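Local atomic coordinates of aminoacyl-tRNA synthetase-interacting multifunctional protein p43 (Plasmodium vivax, PDB entry 6IPA), a protein that probably binds tRNA through an EMAP II-like domain built on an OB-fold and is thought to associate with aminoacyl-tRNA synthetases. Residues G51-V56 and Y66-N71; I58-D63 and R110-H115; R78-G83 and G116-G121; L94-L99 and I127-P132; N103-S108 and L157-E162. All blocks are in the same frame, centred on the assembly; numbering follows the deposited sequence.

Contact 1. Residues G51-V56 and Y66-N71; sequences GYVEEV and YCLKIN
Tyr52 and Asn71 pair through both of their backbone groups, Tyr52 N giving its hydrogen to Asn71 O and Asn71 N returning one to Tyr52 O, each at 2.8 Å. Farther along, the regular antiparallel pattern is broken by a classic beta bulge, in which Glu54 and Glu55 together face Lys69. Lys69 O receives Glu54 N at 2.7 Å and, weakly, Glu55 N at 3.5 Å, while Lys69 N donates to Glu55 O. Glu54 fits the extra position by taking up a helix-like psi of -42°.

Apolar contacts gather on the face carrying Val53, Val56, Leu68 and Ile70. Val53 and Ile70 run side by side, Val53 CG2 4.1 Å from Ile70 CD1, branched side chains suited to filling a strand face. Val56 CG1, held anti to the backbone N (chi1 -169°), rests over one face of the Tyr66 ring in a CH-pi contact 3.9 Å from its centroid. The ring's hydroxyl is bonded to Lys88 O.

On the other face Glu55 lies alongside the aliphatic part of Lys69, with Glu55 OE2 3.6 Å from Lys69 CD. Lys69 NZ makes its salt bridge with Asp79 of strand 78-82. The hairpin is thus two-sided: an oily face turned to the barrel interior, and a charged one on which Glu55 packs along the lysine chain, its carboxylate, not in contact with NZ, probably adding only a longer-range attraction.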
# COMPACT_ATOMS: atom_id res chain seq x y z
N GLY A 51 7.27 -3.65 -0.49
CA GLY A 51 8.29 -3.52 0.54
C GLY A 51 8.24 -4.64 1.57
O GLY A 51 7.25 -5.35 1.73
N TYR A 52 9.34 -4.79 2.28
CA TYR A 52 9.48 -5.73 3.41
C TYR A 52 9.43 -4.91 4.67
O TYR A 52 10.26 -4.00 4.84
CB TYR A 52 10.85 -6.37 3.37
CG TYR A 52 11.08 -7.45 4.39
CD1 TYR A 52 10.22 -8.52 4.49
CD2 TYR A 52 12.20 -7.42 5.24
CE1 TYR A 52 10.43 -9.53 5.42
CE2 TYR A 52 12.44 -8.43 6.14
CZ TYR A 52 11.54 -9.48 6.23
OH TYR A 52 11.70 -10.49 7.15
N VAL A 53 8.47 -5.23 5.54
CA VAL A 53 8.35 -4.55 6.83
C VAL A 53 9.49 -5.00 7.78
O VAL A 53 9.45 -6.11 8.32
CB VAL A 53 6.98 -4.86 7.48
CG1 VAL A 53 6.89 -4.18 8.82
CG2 VAL A 53 5.82 -4.43 6.56
N GLU A 54 10.50 -4.17 7.96
CA GLU A 54 11.58 -4.49 8.89
C GLU A 54 11.21 -4.43 10.38
O GLU A 54 11.63 -5.29 11.13
CB GLU A 54 12.73 -3.54 8.64
CG GLU A 54 13.42 -3.87 7.34
CD GLU A 54 14.66 -3.06 7.15
OE1 GLU A 54 14.84 -2.09 7.92
OE2 GLU A 54 15.42 -3.38 6.21
N GLU A 55 10.45 -3.41 10.78
CA GLU A 55 10.15 -3.11 12.20
C GLU A 55 8.75 -2.55 12.40
O GLU A 55 8.31 -1.70 11.62
CB GLU A 55 11.10 -2.07 12.79
CG GLU A 55 12.42 -2.59 13.32
CD GLU A 55 13.27 -1.51 13.98
OE1 GLU A 55 12.83 -0.89 15.00
OE2 GLU A 55 14.37 -1.25 13.45
N VAL A 56 8.07 -3.02 13.45
CA VAL A 56 6.85 -2.42 13.96
C VAL A 56 7.14 -1.80 15.31
O VAL A 56 7.68 -2.46 16.19
CB VAL A 56 5.76 -3.46 14.15
CG1 VAL A 56 4.42 -2.79 14.43
CG2 VAL A 56 5.67 -4.32 12.93
N TYR A 66 0.74 2.52 14.32
CA TYR A 66 2.06 1.90 14.39
C TYR A 66 3.02 2.76 13.55
O TYR A 66 2.59 3.39 12.60
CB TYR A 66 2.05 0.48 13.83
CG TYR A 66 1.45 -0.59 14.73
CD1 TYR A 66 1.96 -0.84 16.01
CD2 TYR A 66 0.40 -1.37 14.27
CE1 TYR A 66 1.42 -1.83 16.81
CE2 TYR A 66 -0.15 -2.37 15.05
CZ TYR A 66 0.35 -2.60 16.33
OH TYR A 66 -0.25 -3.60 17.07
N CYS A 67 4.29 2.79 13.93
CA CYS A 67 5.39 3.37 13.15
C CYS A 67 6.18 2.25 12.49
O CYS A 67 6.92 1.54 13.19
CB CYS A 67 6.34 4.14 14.06
SG CYS A 67 5.80 5.82 14.48
N LEU A 68 6.06 2.11 11.16
CA LEU A 68 6.71 1.01 10.41
C LEU A 68 7.96 1.42 9.72
O LEU A 68 8.08 2.54 9.27
CB LEU A 68 5.81 0.42 9.33
CG LEU A 68 4.68 -0.44 9.87
CD1 LEU A 68 3.76 0.35 10.81
CD2 LEU A 68 3.94 -1.06 8.69
N LYS A 69 8.89 0.48 9.61
CA LYS A 69 10.11 0.67 8.85
C LYS A 69 10.05 -0.33 7.71
O LYS A 69 9.93 -1.53 7.93
CB LYS A 69 11.37 0.48 9.72
CG LYS A 69 11.54 1.61 10.73
CD LYS A 69 12.82 1.43 11.55
CE LYS A 69 12.93 2.44 12.69
NZ LYS A 69 13.22 3.79 12.13
N ILE A 70 10.06 0.17 6.48
CA ILE A 70 9.75 -0.69 5.37
C ILE A 70 10.78 -0.51 4.25
O ILE A 70 11.03 0.59 3.82
CB ILE A 70 8.33 -0.47 4.86
CG1 ILE A 70 7.32 -0.33 6.02
CG2 ILE A 70 7.94 -1.64 4.00
CD1 ILE A 70 5.87 -0.45 5.58
N ASN A 71 11.43 -1.59 3.88
CA ASN A 71 12.45 -1.60 2.83
C ASN A 71 11.71 -1.71 1.51
O ASN A 71 11.02 -2.73 1.27
CB ASN A 71 13.34 -2.81 3.02
CG ASN A 71 14.23 -3.05 1.85
OD1 ASN A 71 14.20 -2.32 0.83
ND2 ASN A 71 15.01 -4.11 1.95

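Contact 2. Residues I58-D63 and R110-H115; sequences IHPDAD and RGRKSH
His59 and Arg112 pack closely, with the aliphatic base of the arginine laid on the imidazole. Arg112 CG sits over one face in a CH-pi contact 3.5 Å from the ring centroid, and Ala62 CB of the histidine's own loop covers the opposite face. At the edge of the ring His59 CE1 meets Arg110 O at 3.0 Å, a polarised C-H turned to a carbonyl. Beyond CG the Arg112 chain bends (chi2 -58°), which brings the guanidinium to Pro60: Pro60 CD lies over one face of it, 3.3 Å from Arg112 NH2. The compact, rigid ring of Pro60 meets this plane by its CD edge, not by its flat. Arg110 reaches along the same loop with an extended chain, and Arg110 CD comes to 3.1 Å from Asp61 O.

In the next shell, His59 NE2 is hydrogen-bonded to Leu109 O, and ND1 receives a weak bond from Asp61 N. The bond from NE2, helped by the weak one at ND1, probably sets the rotation of the ring. Arg110 and Gly111 have the backbone angles of a type I' turn, which joins strands 107-109 and 112-114; the positive phi of Gly111 (90°) is one that glycine tolerates easily. Cys67 of strand 66-71 packs against both His59 and Arg112.

The loop therefore clasps the hairpin tip mainly by van der Waals and CH-pi contact. Since NE2 gives a hydrogen to a carbonyl while ND1 appears to accept one, the histidine is probably neutral, which would let it lie comfortably beside two arginines.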
# COMPACT_ATOMS: atom_id res chain seq x y z
N ILE A 58 5.21 1.25 18.16
CA ILE A 58 3.97 2.02 18.46
C ILE A 58 4.37 3.47 18.50
O ILE A 58 5.54 3.79 18.70
CB ILE A 58 3.25 1.54 19.76
CG1 ILE A 58 2.49 0.25 19.49
CG2 ILE A 58 2.22 2.55 20.29
CD1 ILE A 58 2.21 -0.59 20.72
N HIS A 59 3.41 4.35 18.26
CA HIS A 59 3.66 5.78 18.11
C HIS A 59 3.45 6.39 19.50
O HIS A 59 2.39 6.18 20.10
CB HIS A 59 2.67 6.34 17.05
CG HIS A 59 3.01 7.71 16.53
ND1 HIS A 59 3.37 8.76 17.34
CD2 HIS A 59 2.97 8.21 15.26
CE1 HIS A 59 3.57 9.83 16.60
NE2 HIS A 59 3.34 9.53 15.34
N PRO A 60 4.47 7.12 20.04
CA PRO A 60 4.31 7.69 21.37
C PRO A 60 3.06 8.53 21.51
O PRO A 60 2.26 8.27 22.41
CB PRO A 60 5.57 8.55 21.56
CG PRO A 60 6.59 7.88 20.71
CD PRO A 60 5.85 7.31 19.53
N ASP A 61 2.90 9.52 20.63
CA ASP A 61 1.80 10.48 20.70
C ASP A 61 0.58 10.15 19.84
O ASP A 61 -0.43 10.83 19.92
CB ASP A 61 2.31 11.85 20.30
CG ASP A 61 3.57 12.24 21.05
OD1 ASP A 61 3.71 11.86 22.23
OD2 ASP A 61 4.44 12.91 20.45
N ALA A 62 0.66 9.12 19.02
CA ALA A 62 -0.51 8.69 18.29
C ALA A 62 -0.93 7.37 18.89
O ALA A 62 -0.22 6.37 18.82
CB ALA A 62 -0.23 8.57 16.81
N ASP A 63 -2.10 7.41 19.51
CA ASP A 63 -2.74 6.25 20.08
C ASP A 63 -2.90 5.09 19.06
O ASP A 63 -2.50 3.96 19.37
CB ASP A 63 -4.12 6.70 20.62
CG ASP A 63 -4.69 5.74 21.63
OD1 ASP A 63 -5.43 4.83 21.21
OD2 ASP A 63 -4.44 5.93 22.84
N ARG A 110 2.48 13.93 14.19
CA ARG A 110 2.75 13.87 15.62
C ARG A 110 4.17 13.60 15.98
O ARG A 110 4.44 12.74 16.73
CB ARG A 110 1.77 12.97 16.35
CG ARG A 110 0.39 13.58 16.49
CD ARG A 110 -0.42 12.70 17.42
NE ARG A 110 -1.81 13.05 17.76
CZ ARG A 110 -2.89 12.51 17.20
NH1 ARG A 110 -2.80 11.67 16.20
NH2 ARG A 110 -4.08 12.86 17.62
N GLY A 111 5.07 14.28 15.35
CA GLY A 111 6.47 14.15 15.60
C GLY A 111 7.05 13.10 14.73
O GLY A 111 8.20 13.14 14.42
N ARG A 112 6.21 12.25 14.17
CA ARG A 112 6.71 11.17 13.33
C ARG A 112 6.55 11.26 11.81
O ARG A 112 5.47 11.41 11.31
CB ARG A 112 6.13 9.86 13.78
CG ARG A 112 6.56 9.47 15.16
CD ARG A 112 8.06 9.37 15.31
NE ARG A 112 8.38 9.09 16.69
CZ ARG A 112 8.69 7.90 17.18
NH1 ARG A 112 8.77 6.85 16.38
NH2 ARG A 112 8.95 7.77 18.45
N LYS A 113 7.67 11.11 11.10
CA LYS A 113 7.66 11.17 9.63
C LYS A 113 7.00 9.92 9.07
O LYS A 113 7.14 8.85 9.65
CB LYS A 113 9.09 11.28 9.06
CG LYS A 113 9.89 12.52 9.48
CD LYS A 113 9.27 13.83 8.99
CE LYS A 113 10.15 15.03 9.30
NZ LYS A 113 9.94 15.52 10.69
N SER A 114 6.30 10.10 7.96
CA SER A 114 5.59 9.04 7.24
C SER A 114 5.62 9.26 5.69
O SER A 114 4.99 10.18 5.19
CB SER A 114 4.15 9.01 7.72
OG SER A 114 3.47 7.96 7.09
N HIS A 115 6.32 8.43 4.96
CA HIS A 115 6.55 8.62 3.53
C HIS A 115 6.04 7.43 2.72
O HIS A 115 6.77 6.49 2.50
CB HIS A 115 8.05 8.80 3.28
CG HIS A 115 8.38 9.10 1.86
ND1 HIS A 115 9.65 8.90 1.33
CD2 HIS A 115 7.61 9.56 0.84
CE1 HIS A 115 9.64 9.25 0.06
NE2 HIS A 115 8.42 9.63 -0.26

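Contact 3. Residues R78-G83 and G116-G121; sequences RDICSG and GMVLCG
Ile80 reaches from strand 78-82 toward the backbone at Gly116, its CB pointing at the other segment. Of the two branches at CB, CG2 stands anti to the backbone N and does most of the touching: it lies 3.9 Å from both Gly116 O and Met117 CA, then meets the Val118 methyl CG2 at 4.2 Å. The other branch begins at CG1, which passes Gly116 C at 4.2 Å and lies against His115 O. Its tip, CD1, turns to strand 66-71 and comes 3.9 Å from Ile70 CD1. A beta-branched isoleucine suits the place: its CG2 arm packs on residues 116-118, while the other arm passes the same backbone on its way to Ile70.

Gly116 lets the chain approach so closely; its phi of 113° suits a residue without a side chain. Its CA lies at the edge of the Arg78 guanidinium, 4.2 Å from NH1. That nitrogen is already bonded to His115 O and Ala102 O, while NH2 forms a salt bridge with Glu74.

Val118 also touches Ile70, Val98 and Leu129, joining Ile80 in an apolar cluster between strands. Such aliphatic filling, enclosed by a curled antiparallel sheet, is characteristic of the core of an OB-fold barrel, consistent with the family of this domain.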
# COMPACT_ATOMS: atom_id res chain seq x y z
N ARG A 78 12.23 3.01 4.50
CA ARG A 78 11.40 4.18 4.78
C ARG A 78 10.69 4.03 6.10
O ARG A 78 10.53 2.94 6.59
CB ARG A 78 10.32 4.38 3.71
CG ARG A 78 10.75 5.01 2.41
CD ARG A 78 9.51 5.39 1.56
NE ARG A 78 9.87 5.67 0.17
CZ ARG A 78 9.04 6.11 -0.79
NH1 ARG A 78 7.76 6.36 -0.56
NH2 ARG A 78 9.52 6.28 -2.01
N ASP A 79 10.24 5.16 6.62
CA ASP A 79 9.41 5.27 7.80
C ASP A 79 8.01 5.57 7.32
O ASP A 79 7.78 6.60 6.70
CB ASP A 79 9.88 6.43 8.68
CG ASP A 79 11.20 6.12 9.42
OD1 ASP A 79 11.25 5.12 10.19
OD2 ASP A 79 12.17 6.91 9.25
N ILE A 80 7.09 4.67 7.60
CA ILE A 80 5.70 4.81 7.21
C ILE A 80 4.85 4.55 8.47
O ILE A 80 4.98 3.50 9.11
CB ILE A 80 5.33 3.78 6.10
CG1 ILE A 80 6.00 4.12 4.75
CG2 ILE A 80 3.83 3.69 5.87
CD1 ILE A 80 6.02 2.98 3.74
N CYS A 81 3.95 5.49 8.79
CA CYS A 81 2.88 5.24 9.78
C CYS A 81 1.67 4.41 9.23
O CYS A 81 1.39 4.41 8.03
CB CYS A 81 2.37 6.56 10.37
SG CYS A 81 3.54 7.37 11.50
N SER A 82 0.97 3.70 10.12
CA SER A 82 -0.24 2.98 9.76
C SER A 82 -1.24 2.97 10.91
O SER A 82 -0.86 2.77 12.08
CB SER A 82 0.08 1.55 9.37
OG SER A 82 -1.08 0.91 8.86
N GLY A 83 -2.51 3.13 10.56
CA GLY A 83 -3.59 3.17 11.51
C GLY A 83 -4.20 1.80 11.70
O GLY A 83 -5.41 1.66 11.69
N GLY A 116 4.79 7.51 2.28
CA GLY A 116 4.10 6.41 1.59
C GLY A 116 2.95 5.87 2.46
O GLY A 116 2.63 6.47 3.48
N MET A 117 2.32 4.78 2.07
CA MET A 117 1.30 4.13 2.94
C MET A 117 1.10 2.67 2.51
O MET A 117 1.31 2.32 1.37
CB MET A 117 -0.03 4.92 2.96
CG MET A 117 -1.07 4.45 1.95
SD MET A 117 -2.49 5.54 1.62
CE MET A 117 -3.39 5.38 3.17
N VAL A 118 0.64 1.84 3.43
CA VAL A 118 0.54 0.41 3.22
C VAL A 118 -0.89 0.11 2.87
O VAL A 118 -1.80 0.70 3.47
CB VAL A 118 1.01 -0.40 4.45
CG1 VAL A 118 0.75 -1.87 4.23
CG2 VAL A 118 2.47 -0.13 4.73
N LEU A 119 -1.08 -0.77 1.88
CA LEU A 119 -2.39 -0.91 1.25
C LEU A 119 -3.10 -2.10 1.87
O LEU A 119 -2.45 -3.10 2.14
CB LEU A 119 -2.28 -1.07 -0.27
CG LEU A 119 -1.75 -0.03 -1.29
CD1 LEU A 119 -1.62 -0.47 -2.73
CD2 LEU A 119 -2.59 1.21 -1.26
N CYS A 120 -4.43 -1.98 2.06
CA CYS A 120 -5.24 -3.01 2.74
C CYS A 120 -6.63 -3.20 2.15
O CYS A 120 -7.20 -2.29 1.56
CB CYS A 120 -5.52 -2.66 4.20
SG CYS A 120 -4.12 -2.26 5.24
N GLY A 121 -7.16 -4.37 2.41
CA GLY A 121 -8.54 -4.69 2.14
C GLY A 121 -9.35 -4.49 3.39
O GLY A 121 -8.86 -4.73 4.52

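Contact 4. Residues L94-L99 and I127-P132; sequences LHKYVL and IELLAP
Tyr97 and Pro132 meet by their aliphatic parts, Tyr97 CB lying 3.7 Å from Pro132 CG while the phenol ring leads away to the ring of Tyr52. The proline also presses its CD against Tyr97 O at 3.3 Å; having no N-H of its own, it can cover a carbonyl only with carbon. Leu99 slides past the pyrrolidine in the opposite direction, Leu99 CD2 reaching Pro132 CD at 4.0 Å, and its CD1 brushes Leu130 CB.

Val98 and Leu129 cross at a slant. Val98 CG1, anti to the carbonyl carbon (chi1 -65°), is the methyl that meets Leu129 CD1, at 3.9 Å, and the same leucine methyl is approached by the aliphatic CG of Lys96, whose amine is bonded to Asp92 O.

The short pieces 96-99 and 129-132 run 86° apart, because the chain leaving strand 126-129 crosses strand 97-101 instead of pairing with it; both belong to the OB-fold family region. Where the chains cross, water 1 bridges two carbonyls, donating to Tyr97 O and to Leu130 O, both at 2.9 Å; since a carbonyl has no hydrogen to give, the water supplies both. Farther in, the side chains of Leu99 and Leu130 both continue to Trp187 in strand 185-189.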
# COMPACT_ATOMS: atom_id res chain seq x y z
N LEU A 94 4.90 -7.58 11.11
CA LEU A 94 6.34 -7.66 11.12
C LEU A 94 6.82 -8.63 10.04
O LEU A 94 6.22 -9.67 9.81
CB LEU A 94 6.88 -8.08 12.51
CG LEU A 94 8.40 -7.95 12.70
CD1 LEU A 94 8.85 -6.51 12.69
CD2 LEU A 94 8.89 -8.60 13.98
N HIS A 95 7.89 -8.28 9.36
CA HIS A 95 8.48 -9.22 8.41
C HIS A 95 7.53 -9.72 7.31
O HIS A 95 7.76 -10.74 6.69
CB HIS A 95 9.14 -10.37 9.17
CG HIS A 95 10.38 -9.94 9.90
ND1 HIS A 95 10.95 -10.67 10.93
CD2 HIS A 95 11.13 -8.82 9.77
CE1 HIS A 95 12.01 -10.03 11.38
NE2 HIS A 95 12.15 -8.90 10.69
N LYS A 96 6.48 -8.94 7.04
CA LYS A 96 5.65 -9.15 5.85
C LYS A 96 6.18 -8.33 4.67
O LYS A 96 6.88 -7.31 4.83
CB LYS A 96 4.19 -8.75 6.11
CG LYS A 96 3.50 -9.54 7.19
CD LYS A 96 3.37 -11.01 6.86
CE LYS A 96 2.85 -11.76 8.08
NZ LYS A 96 1.55 -11.19 8.60
N TYR A 97 5.82 -8.83 3.49
CA TYR A 97 6.01 -8.16 2.20
C TYR A 97 4.70 -7.42 1.96
O TYR A 97 3.64 -8.05 1.89
CB TYR A 97 6.33 -9.18 1.07
CG TYR A 97 7.78 -9.63 1.07
CD1 TYR A 97 8.75 -8.91 0.38
CD2 TYR A 97 8.19 -10.74 1.79
CE1 TYR A 97 10.08 -9.31 0.39
CE2 TYR A 97 9.51 -11.14 1.83
CZ TYR A 97 10.45 -10.41 1.13
OH TYR A 97 11.76 -10.83 1.15
N VAL A 98 4.75 -6.10 1.84
CA VAL A 98 3.51 -5.33 1.74
C VAL A 98 3.55 -4.53 0.46
O VAL A 98 4.60 -4.51 -0.23
CB VAL A 98 3.28 -4.44 2.96
CG1 VAL A 98 3.09 -5.31 4.17
CG2 VAL A 98 4.45 -3.50 3.18
N LEU A 99 2.40 -3.93 0.12
CA LEU A 99 2.26 -3.04 -1.04
C LEU A 99 2.23 -1.60 -0.62
O LEU A 99 1.29 -1.16 0.01
CB LEU A 99 1.00 -3.35 -1.80
CG LEU A 99 0.99 -4.77 -2.42
CD1 LEU A 99 0.07 -4.78 -3.66
CD2 LEU A 99 2.37 -5.31 -2.81
N ILE A 127 -9.99 -5.67 8.65
CA ILE A 127 -9.06 -5.08 7.68
C ILE A 127 -7.85 -6.00 7.56
O ILE A 127 -7.31 -6.41 8.57
CB ILE A 127 -8.68 -3.62 8.04
CG1 ILE A 127 -7.80 -2.96 6.95
CG2 ILE A 127 -8.00 -3.56 9.41
CD1 ILE A 127 -7.37 -1.54 7.30
N GLU A 128 -7.46 -6.38 6.35
CA GLU A 128 -6.27 -7.21 6.15
C GLU A 128 -5.33 -6.55 5.15
O GLU A 128 -5.75 -5.73 4.33
CB GLU A 128 -6.62 -8.61 5.63
CG GLU A 128 -7.62 -9.41 6.45
CD GLU A 128 -7.09 -9.82 7.85
OE1 GLU A 128 -5.86 -10.06 8.02
OE2 GLU A 128 -7.93 -9.93 8.78
N LEU A 129 -4.05 -6.89 5.23
CA LEU A 129 -3.08 -6.39 4.29
C LEU A 129 -3.29 -7.04 2.92
O LEU A 129 -3.71 -8.19 2.84
CB LEU A 129 -1.67 -6.79 4.72
CG LEU A 129 -1.07 -6.31 5.99
CD1 LEU A 129 0.23 -7.06 6.13
CD2 LEU A 129 -0.78 -4.86 5.92
N LEU A 130 -2.92 -6.32 1.87
CA LEU A 130 -2.81 -6.92 0.51
C LEU A 130 -1.48 -7.61 0.52
O LEU A 130 -0.56 -7.12 1.16
CB LEU A 130 -2.89 -5.87 -0.61
CG LEU A 130 -4.13 -4.98 -0.59
CD1 LEU A 130 -4.07 -3.96 -1.72
CD2 LEU A 130 -5.45 -5.79 -0.63
N ALA A 131 -1.40 -8.77 -0.09
CA ALA A 131 -0.20 -9.58 -0.03
C ALA A 131 0.28 -9.99 -1.44
O ALA A 131 -0.54 -10.46 -2.27
CB ALA A 131 -0.44 -10.82 0.83
N PRO A 132 1.59 -9.83 -1.70
CA PRO A 132 2.21 -10.38 -2.91
C PRO A 132 2.54 -11.78 -2.67
O PRO A 132 2.94 -12.08 -1.60
CB PRO A 132 3.55 -9.62 -3.02
CG PRO A 132 3.83 -9.16 -1.63
CD PRO A 132 2.47 -8.85 -1.05
O HOH W 1 1.14 -8.21 3.31

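Contact 5. Residues N103-S108 and L157-E162; sequences NLKEKS and LSFDKE
Phe159 offers one face of its ring to Lys105, whose NZ stands 3.5 Å from the centroid and 31° off the normal, a cation-pi contact. The ammonium is offset from the centre, Lys105 NZ lying nearest Phe159 CD2 at 3.1 Å. Lys105 CB already lies near CE1 and CZ of the ring; bends at chi2, chi3 and chi4 then bring CD past CZ and carry NZ over the face, and the two side chains cross at about a right angle. In the plane of the ring, at its edge, Glu106 O faces Phe159 CE1 at 3.8 Å, a carbonyl turned to the weakly positive hydrogens of the rim. Lys107 CG comes near obliquely.

The second flat group is the amide of Asn103, against which Leu157 packs: Leu157 CD1 lies 3.2 Å from Asn103 OD1, and Leu157 CG 3.4 Å from Asn103 ND2. This amide is held by other bonds: ND2 is bonded to Asp154 O and Arg45 O, and OD1 takes a weak bond from Asn47 N. Leu157 CD1 touches Leu104 CD2 as well, a small aliphatic contact beside Asn164.

Between these side chains the backbones are joined directly and through water. Leu157 N donates to Asn103 O at 2.9 Å and 162°, nearly straight, and water 2 accepts from Lys105 N and donates to Ser158 O at 2.9 Å.

One backbone bond, a water bridge and a cation-pi contact thus tie the chain entering hairpin 107-114 to the loop before helix 165-169. This union of an OB-fold with the C-terminal extension packed against it is characteristic of EMAP II-like domains.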
# COMPACT_ATOMS: atom_id res chain seq x y z
N ASN A 103 4.55 7.08 -3.90
CA ASN A 103 4.70 8.45 -4.44
C ASN A 103 3.85 9.54 -3.84
O ASN A 103 3.82 10.68 -4.34
CB ASN A 103 4.59 8.47 -5.96
CG ASN A 103 3.20 8.09 -6.49
OD1 ASN A 103 2.43 7.35 -5.88
ND2 ASN A 103 2.90 8.61 -7.67
N LEU A 104 3.18 9.21 -2.74
CA LEU A 104 2.67 10.22 -1.85
C LEU A 104 3.89 10.95 -1.34
O LEU A 104 4.97 10.35 -1.27
CB LEU A 104 1.98 9.56 -0.70
CG LEU A 104 0.74 8.74 -1.03
CD1 LEU A 104 0.38 7.86 0.17
CD2 LEU A 104 -0.42 9.67 -1.30
N LYS A 105 3.72 12.21 -0.93
CA LYS A 105 4.82 12.99 -0.33
C LYS A 105 4.96 12.72 1.15
O LYS A 105 3.95 12.45 1.84
CB LYS A 105 4.61 14.52 -0.50
CG LYS A 105 4.68 15.05 -1.93
CD LYS A 105 5.39 16.39 -2.09
CE LYS A 105 4.75 17.26 -3.15
NZ LYS A 105 3.49 17.90 -2.65
N GLU A 106 6.21 12.80 1.63
CA GLU A 106 6.53 12.72 3.05
C GLU A 106 5.67 13.73 3.81
O GLU A 106 5.49 14.88 3.36
CB GLU A 106 8.01 13.02 3.32
CG GLU A 106 8.41 12.84 4.80
CD GLU A 106 9.91 12.63 5.07
OE1 GLU A 106 10.74 13.56 4.84
OE2 GLU A 106 10.28 11.54 5.54
N LYS A 107 5.12 13.27 4.93
CA LYS A 107 4.34 14.08 5.88
C LYS A 107 4.93 13.93 7.31
O LYS A 107 5.77 13.05 7.53
CB LYS A 107 2.89 13.61 5.86
CG LYS A 107 2.10 14.24 4.74
CD LYS A 107 0.65 13.84 4.85
CE LYS A 107 0.40 12.52 4.14
NZ LYS A 107 -1.05 12.19 4.18
N SER A 108 4.54 14.77 8.25
CA SER A 108 5.06 14.64 9.60
C SER A 108 3.92 14.57 10.55
O SER A 108 3.43 15.57 10.94
CB SER A 108 5.92 15.85 9.96
OG SER A 108 6.78 15.64 11.06
N LEU A 157 2.73 12.86 -5.90
CA LEU A 157 1.33 13.13 -5.85
C LEU A 157 1.08 14.33 -4.99
O LEU A 157 1.86 14.65 -4.13
CB LEU A 157 0.58 11.95 -5.29
CG LEU A 157 0.73 10.64 -6.05
CD1 LEU A 157 0.10 9.51 -5.23
CD2 LEU A 157 0.11 10.67 -7.44
N SER A 158 -0.03 15.00 -5.26
CA SER A 158 -0.44 16.24 -4.57
C SER A 158 -0.63 16.08 -3.06
O SER A 158 -0.80 14.98 -2.57
CB SER A 158 -1.76 16.72 -5.25
OG SER A 158 -2.41 17.81 -4.59
N PHE A 159 -0.59 17.19 -2.32
CA PHE A 159 -0.96 17.19 -0.91
C PHE A 159 -2.48 17.34 -0.77
O PHE A 159 -3.09 16.84 0.18
CB PHE A 159 -0.29 18.34 -0.16
CG PHE A 159 1.12 18.08 0.28
CD1 PHE A 159 1.44 16.98 1.04
CD2 PHE A 159 2.13 18.99 -0.03
CE1 PHE A 159 2.74 16.76 1.46
CE2 PHE A 159 3.44 18.78 0.38
CZ PHE A 159 3.75 17.66 1.13
N ASP A 160 -3.09 18.07 -1.70
CA ASP A 160 -4.54 18.24 -1.76
C ASP A 160 -5.20 16.93 -2.20
O ASP A 160 -5.05 16.52 -3.35
CB ASP A 160 -4.90 19.35 -2.78
CG ASP A 160 -6.38 19.76 -2.73
OD1 ASP A 160 -7.04 19.49 -1.69
OD2 ASP A 160 -6.89 20.35 -3.71
N LYS A 161 -5.96 16.32 -1.30
CA LYS A 161 -6.63 15.05 -1.56
C LYS A 161 -7.35 15.11 -2.89
O LYS A 161 -7.24 14.21 -3.72
CB LYS A 161 -7.70 14.76 -0.52
CG LYS A 161 -7.26 14.63 0.93
CD LYS A 161 -8.48 14.30 1.83
CE LYS A 161 -9.61 15.34 1.65
NZ LYS A 161 -10.80 15.18 2.52
N GLU A 162 -8.11 16.19 -3.06
CA GLU A 162 -8.94 16.40 -4.25
C GLU A 162 -8.16 16.44 -5.56
O GLU A 162 -8.74 16.19 -6.62
CB GLU A 162 -9.77 17.69 -4.11
CG GLU A 162 -10.85 17.63 -3.03
CD GLU A 162 -11.55 18.97 -2.83
OE1 GLU A 162 -12.00 19.60 -3.81
OE2 GLU A 162 -11.66 19.39 -1.66
O HOH W 2 1.22 13.08 -1.70

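From the N terminus, contact 1 closes first, pairing strands 48-58 and 66-71 in a hairpin. Contact 2 opens at the loop between them and closes only at hairpin 107-114, so it crosses contact 1. Contact 3 starts after contact 1 has closed, in strand 78-82, neighbour of 66-71, and runs to 116-121, crossing contact 2. Contact 4, from 94-99 to 127-132, crosses both contacts 2 and 3 and brings strand 97-101, on the other side of strand 48-58, to strand 126-129. Contact 5 opens before contacts 2, 3 and 4 have closed and crosses all three, joining the barrel to the loop ahead of helix 165-169, about 22 Å from contact 4 between centres.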